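Local atomic coordinates of mRNA interferase toxin YafQ (PDB entry 4MMG), a protein that cleaves mRNA at lysine codons in a ribosome-dependent manner, acting as the toxin of a type II toxin-antitoxin system and thereby halting translation. Residues T37-I40 with P45-A48; K20-Q23 with D28-K31. The protein carries 1 engineered substitution. All coordinates share one frame; numbering follows the deposited sequence.

Contact 1. Residues T37-I40 with P45-A48; sequences TLLI and PLPA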
ATOM      1  N   THR A  37       2.337   8.229   4.093  1.00 11.12           N
ATOM      2  CA  THR A  37       3.102   9.474   4.151  1.00 10.91           C
ATOM      3  C   THR A  37       4.595   9.233   3.889  1.00 10.92           C
ATOM      4  O   THR A  37       5.249  10.019   3.191  1.00 11.53           O
ATOM      5  CB  THR A  37       2.855  10.221   5.462  1.00 14.87           C
ATOM      6  OG1 THR A  37       1.461  10.558   5.551  1.00 19.85           O
ATOM      7  CG2 THR A  37       3.686  11.486   5.526  1.00 15.39           C
ATOM      8  N   LEU A  38       5.137   8.141   4.420  1.00  9.53           N
ATOM      9  CA  LEU A  38       6.538   7.815   4.152  1.00 10.71           C
ATOM     10  C   LEU A  38       6.779   7.621   2.659  1.00  9.10           C
ATOM     11  O   LEU A  38       7.748   8.133   2.104  1.00  9.56           O
ATOM     12  CB  LEU A  38       6.951   6.558   4.922  1.00  9.70           C
ATOM     13  CG  LEU A  38       6.984   6.677   6.450  1.00  9.85           C
ATOM     14  CD1 LEU A  38       7.344   5.325   7.060  1.00 11.37           C
ATOM     15  CD2 LEU A  38       7.963   7.757   6.918  1.00 10.35           C
ATOM     16  N   LEU A  39       5.868   6.912   2.001  1.00  8.46           N
ATOM     17  CA  LEU A  39       5.969   6.695   0.563  1.00  8.80           C
ATOM     18  C   LEU A  39       5.823   8.004  -0.226  1.00 10.02           C
ATOM     19  O   LEU A  39       6.627   8.294  -1.111  1.00 10.46           O
ATOM     20  CB  LEU A  39       4.938   5.663   0.102  1.00  8.17           C
ATOM     21  CG  LEU A  39       5.285   4.245   0.550  1.00  7.46           C
ATOM     22  CD1 LEU A  39       4.047   3.377   0.598  1.00  9.72           C
ATOM     23  CD2 LEU A  39       6.311   3.648  -0.401  1.00  9.46           C
ATOM     24  N   ILE A  40       4.801   8.787   0.112  1.00  9.44           N
ATOM     25  CA  ILE A  40       4.552  10.057  -0.572  1.00 10.41           C
ATOM     26  C   ILE A  40       5.752  10.992  -0.439  1.00 11.22           C
ATOM     27  O   ILE A  40       6.136  11.652  -1.409  1.00 11.04           O
ATOM     28  CB  ILE A  40       3.285  10.724  -0.016  1.00  9.63           C
ATOM     29  CG1 ILE A  40       2.046   9.984  -0.526  1.00 10.89           C
ATOM     30  CG2 ILE A  40       3.222  12.210  -0.393  1.00 12.62           C
ATOM     31  CD1 ILE A  40       0.779  10.309   0.244  1.00 13.88           C
ATOM     32  N   PRO A  45      14.585   3.879   1.853  1.00  9.48           N
ATOM     33  CA  PRO A  45      13.731   2.709   2.098  1.00  9.68           C
ATOM     34  C   PRO A  45      12.928   2.731   3.395  1.00 10.00           C
ATOM     35  O   PRO A  45      13.350   3.304   4.411  1.00  9.35           O
ATOM     36  CB  PRO A  45      14.738   1.554   2.156  1.00 11.04           C
ATOM     37  CG  PRO A  45      16.004   2.196   2.605  1.00 10.14           C
ATOM     38  CD  PRO A  45      16.013   3.513   1.885  1.00 10.16           C
ATOM     39  N   LEU A  46      11.759   2.089   3.335  1.00  9.45           N
ATOM     40  CA  LEU A  46      10.897   1.902   4.487  1.00  9.59           C
ATOM     41  C   LEU A  46      11.622   1.137   5.582  1.00 10.66           C
ATOM     42  O   LEU A  46      12.514   0.320   5.299  1.00 10.03           O
ATOM     43  CB  LEU A  46       9.653   1.116   4.072  1.00  9.90           C
ATOM     44  CG  LEU A  46       8.661   1.829   3.161  1.00  9.61           C
ATOM     45  CD1 LEU A  46       7.577   0.834   2.754  1.00 11.48           C
ATOM     46  CD2 LEU A  46       8.047   3.008   3.896  1.00 11.72           C
ATOM     47  N   PRO A  47      11.239   1.385   6.838  1.00 10.66           N
ATOM     48  CA  PRO A  47      11.862   0.597   7.907  1.00  9.12           C
ATOM     49  C   PRO A  47      11.433  -0.870   7.847  1.00  9.03           C
ATOM     50  O   PRO A  47      10.398  -1.228   7.250  1.00 10.15           O
ATOM     51  CB  PRO A  47      11.368   1.281   9.184  1.00 10.33           C
ATOM     52  CG  PRO A  47      10.092   1.954   8.784  1.00 10.12           C
ATOM     53  CD  PRO A  47      10.254   2.356   7.353  1.00 10.65           C
ATOM     54  N   ALA A  48      12.246  -1.715   8.477  1.00  9.85           N
ATOM     55  CA  ALA A  48      12.108  -3.159   8.380  1.00 10.34           C
ATOM     56  C   ALA A  48      10.763  -3.685   8.866  1.00  9.27           C
ATOM     57  O   ALA A  48      10.310  -4.718   8.392  1.00 10.40           O
ATOM     58  CB  ALA A  48      13.256  -3.844   9.138  1.00 12.24           C
TER
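Leu-38 and Leu-46 carry this contact, and every interaction across it is apolar; no hydrogen bond joins residues 37-40 to residues 45-48. The closest approach is between Leu-38 CB and Leu-46 CD2, at 3.9 Å. The same methyl also meets the end of the helical leucine, with Leu-38 CD1 lying 4.0 Å from Leu-46 CD2. One branch of Leu-46 is thus set against both the root and one tip of Leu-38, and the two side chains cross obliquely. The other branch serves the next residue of the helix: Leu-46 CD1 comes to 4.4 Å from Leu-39 CD2, a looser touch. The fork of Leu-46 therefore spans two successive leucines, although its CB does not itself head for the helix; CG lies anti to the carbonyl carbon (chi1 -69°), and it is the end of the chain that closes the gap.

In the RelE-type fold of this toxin, the place is the C-terminal end of helix 29-40, where the chain leaves the helix and loops back beside it on the way to strand 53-54. Two of the three leucines also meet the sheet: Leu-39 packs on Leu-73 and Tyr-75 of strand 71-77, and Leu-46 touches the same tyrosine.

A proline ring supplies the third apolar touch. Pro-47 offers its CD to Leu-38 CD1 at 4.2 Å, at the more exposed margin of the patch; Leu-38 also touches Tyr-50.

Contact 2. Residues K20-Q23 with D28-K31; sequences KLAQ and DMNK
Beside Met-29, whose side chain crosses to Ala-22 and Gln-23, the shortest polar bond is local to its own segment: Lys-31 N donates to Asp-28 O at 3.0 Å. A second bond belongs to the same turn. Asp-28 sits at the N-cap of helix 29-40, and its OD1 accepts from Asn-30 N at 3.2 Å; the N-H...O angle of 126° is far from straight, so this capping bond is weak. A carboxylate at the start of a helix would be expected to interact favourably with the helix dipole.

Between the two segments there is no hydrogen bond, and the contact depends on the thioether. Met-29 points its CB toward the preceding helix, then bends at both later torsions (chi2 -54°, chi3 -68°), which curls the sulfur and terminal methyl against Ala-22 and Gln-23. The sulfur lies 3.8 Å from Ala-22 CB, while Met-29 CE approaches the same methyl to 4.0 Å. On Gln-23 the aliphatic part does the touching: Gln-23 CG is 3.7 Å from Met-29 CE and 3.8 Å from Met-29 CG. The two long side chains cross at about a right angle, and the touching point on the glutamine is its CG. Ala-22 is buried and Gln-23 exposed, which places Met-29 across the boundary between interior and surface.

Structurally this is the turn end of an alpha-helical hairpin: helix 13-24 packs near its C-terminus against the first turn of helix 29-40. Ala-22 also touches Lys-27 in the connecting loop, and Lys-31 reaches Val-67 in the loop between strands 63-66 and 71-77.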
ATOM      1  N   LYS A  20     -12.281   2.841   2.517  1.00 12.32           N
ATOM      2  CA  LYS A  20     -13.583   2.963   3.169  1.00 13.57           C
ATOM      3  C   LYS A  20     -13.947   1.703   3.952  1.00 12.15           C
ATOM      4  O   LYS A  20     -14.480   1.789   5.060  1.00 14.34           O
ATOM      5  CB  LYS A  20     -14.676   3.299   2.153  1.00 16.74           C
ATOM      6  CG  LYS A  20     -14.572   4.712   1.604  1.00 24.43           C
ATOM      7  CD  LYS A  20     -15.734   5.029   0.679  1.00 30.60           C
ATOM      8  CE  LYS A  20     -15.453   6.269  -0.153  1.00 34.99           C
ATOM      9  NZ  LYS A  20     -16.165   6.215  -1.464  1.00 41.32           N
ATOM     10  N   LEU A  21     -13.639   0.538   3.393  1.00 11.29           N
ATOM     11  CA  LEU A  21     -13.948  -0.724   4.061  1.00 11.29           C
ATOM     12  C   LEU A  21     -13.111  -0.893   5.334  1.00 13.02           C
ATOM     13  O   LEU A  21     -13.618  -1.336   6.365  1.00 12.47           O
ATOM     14  CB  LEU A  21     -13.725  -1.896   3.106  1.00 11.01           C
ATOM     15  CG  LEU A  21     -14.130  -3.274   3.617  1.00 14.10           C
ATOM     16  CD1 LEU A  21     -15.619  -3.309   3.926  1.00 16.34           C
ATOM     17  CD2 LEU A  21     -13.763  -4.350   2.604  1.00 14.97           C
ATOM     18  N   ALA A  22     -11.832  -0.527   5.267  1.00 10.70           N
ATOM     19  CA  ALA A  22     -10.961  -0.580   6.444  1.00  9.77           C
ATOM     20  C   ALA A  22     -11.515   0.309   7.552  1.00 11.27           C
ATOM     21  O   ALA A  22     -11.521  -0.066   8.732  1.00 11.81           O
ATOM     22  CB  ALA A  22      -9.541  -0.165   6.077  1.00  9.76           C
ATOM     23  N   GLN A  23     -11.983   1.492   7.171  1.00 11.73           N
ATOM     24  CA  GLN A  23     -12.592   2.397   8.141  1.00 13.66           C
ATOM     25  C   GLN A  23     -13.809   1.758   8.797  1.00 12.96           C
ATOM     26  O   GLN A  23     -13.951   1.788  10.022  1.00 14.50           O
ATOM     27  CB  GLN A  23     -12.998   3.703   7.463  1.00 16.86           C
ATOM     28  CG  GLN A  23     -11.824   4.578   7.088  1.00 19.15           C
ATOM     29  CD  GLN A  23     -12.254   5.861   6.399  1.00 30.20           C
ATOM     30  OE1 GLN A  23     -12.645   5.853   5.230  1.00 31.24           O
ATOM     31  NE2 GLN A  23     -12.189   6.972   7.126  1.00 34.41           N
ATOM     32  N   ASP A  28      -7.129   0.700  12.490  1.00 11.43           N
ATOM     33  CA  ASP A  28      -6.439   1.909  12.936  1.00 11.26           C
ATOM     34  C   ASP A  28      -5.884   2.657  11.727  1.00 11.21           C
ATOM     35  O   ASP A  28      -4.773   2.377  11.255  1.00 11.46           O
ATOM     36  CB  ASP A  28      -5.310   1.533  13.893  1.00 10.23           C
ATOM     37  CG  ASP A  28      -4.601   2.738  14.470  1.00 16.37           C
ATOM     38  OD1 ASP A  28      -4.856   3.871  14.014  1.00 14.81           O
ATOM     39  OD2 ASP A  28      -3.773   2.539  15.388  1.00 17.19           O
ATOM     40  N   MET A  29      -6.649   3.625  11.233  1.00 12.27           N
ATOM     41  CA  MET A  29      -6.319   4.264   9.969  1.00 10.02           C
ATOM     42  C   MET A  29      -5.037   5.083  10.049  1.00 11.43           C
ATOM     43  O   MET A  29      -4.346   5.273   9.039  1.00 11.39           O
ATOM     44  CB  MET A  29      -7.495   5.103   9.461  1.00 12.40           C
ATOM     45  CG  MET A  29      -8.786   4.306   9.299  1.00 12.00           C
ATOM     46  SD  MET A  29      -8.611   2.847   8.262  1.00 12.39           S
ATOM     47  CE  MET A  29      -8.310   3.596   6.658  1.00 14.80           C
ATOM     48  N   ASN A  30      -4.697   5.542  11.248  1.00 11.50           N
ATOM     49  CA  ASN A  30      -3.441   6.257  11.419  1.00 11.13           C
ATOM     50  C   ASN A  30      -2.224   5.420  11.016  1.00 11.52           C
ATOM     51  O   ASN A  30      -1.242   5.965  10.518  1.00 11.86           O
ATOM     52  CB  ASN A  30      -3.288   6.783  12.852  1.00 13.36           C
ATOM     53  CG  ASN A  30      -4.129   8.023  13.113  1.00 21.40           C
ATOM     54  OD1 ASN A  30      -4.559   8.704  12.187  1.00 22.95           O
ATOM     55  ND2 ASN A  30      -4.357   8.324  14.387  1.00 28.42           N
ATOM     56  N   LYS A  31      -2.294   4.101  11.190  1.00 10.18           N
ATOM     57  CA  LYS A  31      -1.169   3.248  10.806  1.00 10.13           C
ATOM     58  C   LYS A  31      -0.983   3.225   9.291  1.00 10.71           C
ATOM     59  O   LYS A  31       0.138   3.250   8.784  1.00 10.53           O
ATOM     60  CB  LYS A  31      -1.358   1.825  11.334  1.00 11.25           C
ATOM     61  CG  LYS A  31      -1.329   1.705  12.853  1.00 12.87           C
ATOM     62  CD  LYS A  31      -1.307   0.236  13.256  1.00 18.09           C
ATOM     63  CE  LYS A  31      -1.170   0.056  14.756  1.00 26.64           C
ATOM     64  NZ  LYS A  31      -0.973  -1.386  15.094  1.00 28.61           N
TER

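Contacts 1 and 2 use the two ends of one element, helix 29-40: its first turn receives helix 13-24 in contact 2, and its last turn receives the returning loop in contact 1. Met-29 CA and Leu-38 CA are 14.6 Å apart, in keeping with nine residues of helix. The contact centres lie about 18 Å apart, and their nearest atoms remain about 7 Å apart, so the two do not touch. Along the chain they follow in series, contact 2 closing before contact 1 opens. Both lie away from Gln-90, an engineered residue at the position inferred to be the proton donor; they pack parts of the fold.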